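Local coordinates for 8-demethyl-8-aminoriboflavin-5'-phosphate synthase (Streptomyces davawensis, PDB 5MLD), which replaces the C-8 methyl group of riboflavin-5'-phosphate (FMN) with an amino group, using glutamate as nitrogen donor, on the way to the antibiotic roseoflavin, at residues L24-I37 with I189-R201. Numbering follows the deposited sequence.
Sequences LIDKAVPLYEKEGI and IRFMVANTSHLAR
Tyr32 of helix 24-34 reaches across to helix 189-201 and lodges, knob into hole, among Met192, Val193, Thr196 and Ser197. From CB the chain sets CG anti to the carbonyl carbon (chi1 -85°), which carries the ring over to the other helix. CG lies 4.0 Å from Val193 CG1 and CD1 3.7 Å from it, this methyl covering one ring face in a CH-pi contact, while CD2, CE2 and CZ meet Val193 CG2. At the ring edge CE1 sits between Thr196 OG1 (3.4 Å) and Ser197 OG. The tip OH donates to Thr196 OG1 (2.7 Å), and Met192 SD, 3.2 Å from OH, makes an oblique Met-aromatic contact. Thr196 OG1 in turn donates to Met192 O; a tyrosine suits the site because its flat ring fills the hole and its hydroxyl finds an acceptor in Thr196 OG1.

Towards the start of both segments Ile189 is the reciprocal knob: its branched chain fits among Leu24, Lys27, Ala28 and Leu31, where small Ala28 allows close approach. Leu31 CD2 rests over one face of the Arg190 guanidinium, 3.5 Å from NH1, while Arg190 NE pairs with Glu222 of the second subunit. At the far, partly exposed end, two long charged chains form an end-on salt bridge: Arg201 NH1 and NH2 both grip Glu35 OE1, at 2.8 and 3.0 Å, the carboxylate and guanidinium planes 24° apart.

The helices run 38° apart on one face of the mostly parallel sheet of the flavodoxin-like fold: Ile25 and Val29 pack on strands 4-9 and 38-43, Tyr32 and Ala200 on strand 84-92, and helix 183-205 turns Asn195 and His198 to the second subunit.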
loop_
_atom_site.group_PDB
_atom_site.type_symbol
_atom_site.label_atom_id
_atom_site.label_comp_id
_atom_site.label_asym_id
_atom_site.label_seq_id
_atom_site.Cartn_x
_atom_site.Cartn_y
_atom_site.Cartn_z
ATOM N N LEU A 24 -6.495 15.350 -17.594
ATOM C CA LEU A 24 -7.587 14.428 -17.283
ATOM C C LEU A 24 -8.843 15.185 -16.841
ATOM O O LEU A 24 -9.966 14.812 -17.216
ATOM C CB LEU A 24 -7.149 13.427 -16.205
ATOM C CG LEU A 24 -6.141 12.364 -16.649
ATOM C CD1 LEU A 24 -4.697 12.879 -16.486
ATOM C CD2 LEU A 24 -6.372 11.049 -15.923
ATOM N N ILE A 25 -8.669 16.243 -16.051
ATOM C CA ILE A 25 -9.787 17.080 -15.614
ATOM C C ILE A 25 -10.492 17.685 -16.818
ATOM O O ILE A 25 -11.732 17.709 -16.893
ATOM C CB ILE A 25 -9.291 18.169 -14.646
ATOM C CG1 ILE A 25 -8.598 17.549 -13.423
ATOM C CG2 ILE A 25 -10.430 19.111 -14.237
ATOM C CD1 ILE A 25 -8.106 18.582 -12.415
ATOM N N ASP A 26 -9.711 18.160 -17.789
ATOM C CA ASP A 26 -10.301 18.781 -18.970
ATOM C C ASP A 26 -11.162 17.803 -19.768
ATOM O O ASP A 26 -12.099 18.236 -20.449
ATOM C CB ASP A 26 -9.198 19.386 -19.844
ATOM C CG ASP A 26 -8.572 20.634 -19.213
ATOM O OD1 ASP A 26 -9.224 21.280 -18.349
ATOM O OD2 ASP A 26 -7.434 20.984 -19.590
ATOM N N LYS A 27 -10.866 16.500 -19.715
ATOM C CA LYS A 27 -11.754 15.515 -20.341
ATOM C C LYS A 27 -13.013 15.275 -19.510
ATOM O O LYS A 27 -14.112 15.106 -20.067
ATOM C CB LYS A 27 -11.045 14.172 -20.535
ATOM C CG LYS A 27 -9.758 14.176 -21.363
ATOM C CD LYS A 27 -10.065 14.263 -22.829
ATOM C CE LYS A 27 -8.898 13.726 -23.653
ATOM N NZ LYS A 27 -9.037 14.128 -25.055
ATOM N N ALA A 28 -12.866 15.221 -18.183
ATOM C CA ALA A 28 -13.985 14.860 -17.315
ATOM C C ALA A 28 -15.047 15.955 -17.260
ATOM O O ALA A 28 -16.244 15.660 -17.144
ATOM C CB ALA A 28 -13.475 14.568 -15.911
ATOM N N VAL A 29 -14.632 17.222 -17.280
ATOM C CA VAL A 29 -15.591 18.313 -17.068
ATOM C C VAL A 29 -16.717 18.301 -18.101
ATOM O O VAL A 29 -17.894 18.302 -17.696
ATOM C CB VAL A 29 -14.852 19.663 -17.002
ATOM C CG1 VAL A 29 -15.835 20.833 -17.155
ATOM C CG2 VAL A 29 -14.023 19.760 -15.700
ATOM N N PRO A 30 -16.453 18.294 -19.418
ATOM C CA PRO A 30 -17.592 18.294 -20.361
ATOM C C PRO A 30 -18.439 17.044 -20.267
ATOM O O PRO A 30 -19.644 17.107 -20.549
ATOM C CB PRO A 30 -16.936 18.421 -21.744
ATOM C CG PRO A 30 -15.531 17.992 -21.542
ATOM C CD PRO A 30 -15.170 18.372 -20.132
ATOM N N LEU A 31 -17.858 15.909 -19.872
ATOM C CA LEU A 31 -18.664 14.704 -19.700
ATOM C C LEU A 31 -19.635 14.853 -18.531
ATOM O O LEU A 31 -20.807 14.467 -18.639
ATOM C CB LEU A 31 -17.769 13.482 -19.507
ATOM C CG LEU A 31 -16.866 13.111 -20.680
ATOM C CD1 LEU A 31 -15.908 12.023 -20.226
ATOM C CD2 LEU A 31 -17.674 12.661 -21.898
ATOM N N TYR A 32 -19.178 15.415 -17.405
ATOM C CA TYR A 32 -20.108 15.662 -16.304
ATOM C C TYR A 32 -21.195 16.641 -16.722
ATOM O O TYR A 32 -22.373 16.440 -16.402
ATOM C CB TYR A 32 -19.380 16.197 -15.069
ATOM C CG TYR A 32 -18.787 15.136 -14.173
ATOM C CD1 TYR A 32 -19.588 14.164 -13.604
ATOM C CD2 TYR A 32 -17.413 15.103 -13.900
ATOM C CE1 TYR A 32 -19.060 13.188 -12.791
ATOM C CE2 TYR A 32 -16.872 14.132 -13.082
ATOM C CZ TYR A 32 -17.703 13.173 -12.524
ATOM O OH TYR A 32 -17.196 12.186 -11.724
ATOM N N GLU A 33 -20.823 17.699 -17.456
ATOM C CA GLU A 33 -21.816 18.684 -17.871
ATOM C C GLU A 33 -22.866 18.059 -18.787
ATOM O O GLU A 33 -24.049 18.421 -18.710
ATOM C CB GLU A 33 -21.128 19.876 -18.545
ATOM C CG GLU A 33 -20.196 20.679 -17.613
ATOM C CD GLU A 33 -20.909 21.429 -16.469
ATOM O OE1 GLU A 33 -22.154 21.522 -16.472
ATOM O OE2 GLU A 33 -20.218 21.953 -15.555
ATOM N N LYS A 34 -22.460 17.122 -19.658
ATOM C CA LYS A 34 -23.433 16.404 -20.487
ATOM C C LYS A 34 -24.375 15.557 -19.642
ATOM O O LYS A 34 -25.511 15.293 -20.061
ATOM C CB LYS A 34 -22.740 15.489 -21.503
ATOM C CG LYS A 34 -21.897 16.172 -22.565
ATOM C CD LYS A 34 -21.156 15.134 -23.394
ATOM C CE LYS A 34 -20.280 15.775 -24.476
ATOM N NZ LYS A 34 -21.075 16.578 -25.462
ATOM N N GLU A 35 -23.906 15.080 -18.479
ATOM C CA GLU A 35 -24.743 14.359 -17.520
ATOM C C GLU A 35 -25.691 15.275 -16.755
ATOM O O GLU A 35 -26.479 14.782 -15.935
ATOM C CB GLU A 35 -23.875 13.597 -16.505
ATOM C CG GLU A 35 -23.142 12.386 -17.062
ATOM C CD GLU A 35 -24.003 11.119 -17.059
ATOM O OE1 GLU A 35 -25.186 11.180 -16.645
ATOM O OE2 GLU A 35 -23.490 10.058 -17.463
ATOM N N GLY A 36 -25.628 16.585 -16.971
ATOM C CA GLY A 36 -26.428 17.492 -16.176
ATOM C C GLY A 36 -25.867 17.777 -14.807
ATOM O O GLY A 36 -26.584 18.280 -13.938
ATOM N N ILE A 37 -24.596 17.465 -14.575
ATOM C CA ILE A 37 -23.974 17.662 -13.273
ATOM C C ILE A 37 -23.028 18.849 -13.392
ATOM O O ILE A 37 -22.094 18.829 -14.204
ATOM C CB ILE A 37 -23.271 16.385 -12.804
ATOM C CG1 ILE A 37 -24.331 15.283 -12.679
ATOM C CG2 ILE A 37 -22.530 16.614 -11.490
ATOM C CD1 ILE A 37 -23.888 14.049 -12.005
ATOM N N ILE A 189 -11.807 7.381 -17.988
ATOM C CA ILE A 189 -12.454 8.628 -17.580
ATOM C C ILE A 189 -13.951 8.555 -17.856
ATOM O O ILE A 189 -14.780 8.936 -17.014
ATOM C CB ILE A 189 -11.801 9.833 -18.286
ATOM C CG1 ILE A 189 -10.382 10.058 -17.748
ATOM C CG2 ILE A 189 -12.618 11.092 -18.057
ATOM C CD1 ILE A 189 -9.615 11.141 -18.509
ATOM N N ARG A 190 -14.318 8.017 -19.017
ATOM C CA ARG A 190 -15.736 7.916 -19.377
ATOM C C ARG A 190 -16.493 6.964 -18.455
ATOM O O ARG A 190 -17.622 7.275 -18.039
ATOM C CB ARG A 190 -15.880 7.490 -20.834
ATOM C CG ARG A 190 -15.471 8.600 -21.827
ATOM C CD ARG A 190 -15.535 8.138 -23.299
ATOM N NE ARG A 190 -15.287 9.247 -24.224
ATOM C CZ ARG A 190 -16.212 10.112 -24.638
ATOM N NH1 ARG A 190 -17.476 9.995 -24.231
ATOM N NH2 ARG A 190 -15.880 11.088 -25.481
ATOM N N PHE A 191 -15.900 5.807 -18.132
ATOM C CA PHE A 191 -16.480 4.901 -17.138
ATOM C C PHE A 191 -16.747 5.650 -15.840
ATOM O O PHE A 191 -17.840 5.580 -15.260
ATOM C CB PHE A 191 -15.527 3.728 -16.831
ATOM C CG PHE A 191 -15.316 2.730 -17.954
ATOM C CD1 PHE A 191 -15.956 2.841 -19.179
ATOM C CD2 PHE A 191 -14.461 1.654 -17.748
ATOM C CE1 PHE A 191 -15.737 1.909 -20.173
ATOM C CE2 PHE A 191 -14.235 0.707 -18.734
ATOM C CZ PHE A 191 -14.873 0.833 -19.952
ATOM N N MET A 192 -15.728 6.355 -15.353
ATOM C CA MET A 192 -15.819 6.992 -14.050
ATOM C C MET A 192 -16.927 8.030 -14.023
ATOM O O MET A 192 -17.698 8.091 -13.061
ATOM C CB MET A 192 -14.475 7.622 -13.691
ATOM C CG MET A 192 -14.394 8.189 -12.301
ATOM S SD MET A 192 -15.000 9.883 -12.174
ATOM C CE MET A 192 -14.096 10.718 -13.471
ATOM N N VAL A 193 -17.012 8.868 -15.064
ATOM C CA VAL A 193 -18.042 9.907 -15.085
ATOM C C VAL A 193 -19.435 9.283 -15.147
ATOM O O VAL A 193 -20.354 9.692 -14.422
ATOM C CB VAL A 193 -17.806 10.863 -16.263
ATOM C CG1 VAL A 193 -19.014 11.815 -16.431
ATOM C CG2 VAL A 193 -16.534 11.646 -16.015
ATOM N N ALA A 194 -19.612 8.297 -16.024
ATOM C CA ALA A 194 -20.924 7.665 -16.152
ATOM C C ALA A 194 -21.359 7.035 -14.832
ATOM O O ALA A 194 -22.516 7.187 -14.410
ATOM C CB ALA A 194 -20.900 6.622 -17.267
ATOM N N ASN A 195 -20.443 6.345 -14.155
ATOM C CA ASN A 195 -20.822 5.587 -12.963
ATOM C C ASN A 195 -20.967 6.479 -11.730
ATOM O O ASN A 195 -21.914 6.304 -10.954
ATOM C CB ASN A 195 -19.800 4.472 -12.693
ATOM C CG ASN A 195 -19.863 3.341 -13.698
ATOM O OD1 ASN A 195 -20.808 3.230 -14.481
ATOM N ND2 ASN A 195 -18.860 2.473 -13.663
ATOM N N THR A 196 -20.056 7.449 -11.518
ATOM C CA THR A 196 -20.258 8.373 -10.398
ATOM C C THR A 196 -21.538 9.172 -10.569
ATOM O O THR A 196 -22.228 9.460 -9.587
ATOM C CB THR A 196 -19.083 9.338 -10.234
ATOM O OG1 THR A 196 -18.860 10.052 -11.464
ATOM C CG2 THR A 196 -17.839 8.562 -9.864
ATOM N N SER A 197 -21.851 9.572 -11.799
ATOM C CA SER A 197 -23.073 10.340 -12.039
ATOM C C SER A 197 -24.316 9.525 -11.699
ATOM O O SER A 197 -25.245 10.031 -11.053
ATOM C CB SER A 197 -23.125 10.808 -13.489
ATOM O OG SER A 197 -22.042 11.685 -13.764
ATOM N N HIS A 198 -24.358 8.267 -12.146
ATOM C CA HIS A 198 -25.500 7.408 -11.843
ATOM C C HIS A 198 -25.664 7.221 -10.341
ATOM O O HIS A 198 -26.759 7.392 -9.788
ATOM C CB HIS A 198 -25.346 6.050 -12.528
ATOM C CG HIS A 198 -26.467 5.110 -12.218
ATOM N ND1 HIS A 198 -27.698 5.198 -12.835
ATOM C CD2 HIS A 198 -26.562 4.093 -11.327
ATOM C CE1 HIS A 198 -28.495 4.258 -12.357
ATOM N NE2 HIS A 198 -27.835 3.579 -11.434
ATOM N N LEU A 199 -24.580 6.869 -9.653
ATOM C CA LEU A 199 -24.705 6.620 -8.222
ATOM C C LEU A 199 -25.087 7.884 -7.463
ATOM O O LEU A 199 -25.809 7.811 -6.457
ATOM C CB LEU A 199 -23.401 6.026 -7.697
ATOM C CG LEU A 199 -23.327 5.600 -6.234
ATOM C CD1 LEU A 199 -24.389 4.553 -5.927
ATOM C CD2 LEU A 199 -21.958 5.030 -5.930
ATOM N N ALA A 200 -24.637 9.054 -7.930
ATOM C CA ALA A 200 -25.029 10.289 -7.263
ATOM C C ALA A 200 -26.531 10.521 -7.397
ATOM O O ALA A 200 -27.193 10.893 -6.422
ATOM C CB ALA A 200 -24.258 11.484 -7.830
ATOM N N ARG A 201 -27.079 10.305 -8.598
ATOM C CA ARG A 201 -28.523 10.453 -8.783
ATOM C C ARG A 201 -29.281 9.453 -7.921
ATOM O O ARG A 201 -30.305 9.794 -7.318
ATOM C CB ARG A 201 -28.902 10.284 -10.257
ATOM C CG ARG A 201 -28.474 11.442 -11.157
ATOM C CD ARG A 201 -29.016 11.307 -12.578
ATOM N NE ARG A 201 -28.354 10.236 -13.319
ATOM C CZ ARG A 201 -27.350 10.424 -14.175
ATOM N NH1 ARG A 201 -26.894 11.647 -14.419
ATOM N NH2 ARG A 201 -26.810 9.388 -14.804
HETATM O O HOH W 1 -24.468 8.029 -16.106
HETATM O O HOH W 2 -28.193 14.545 -13.450
#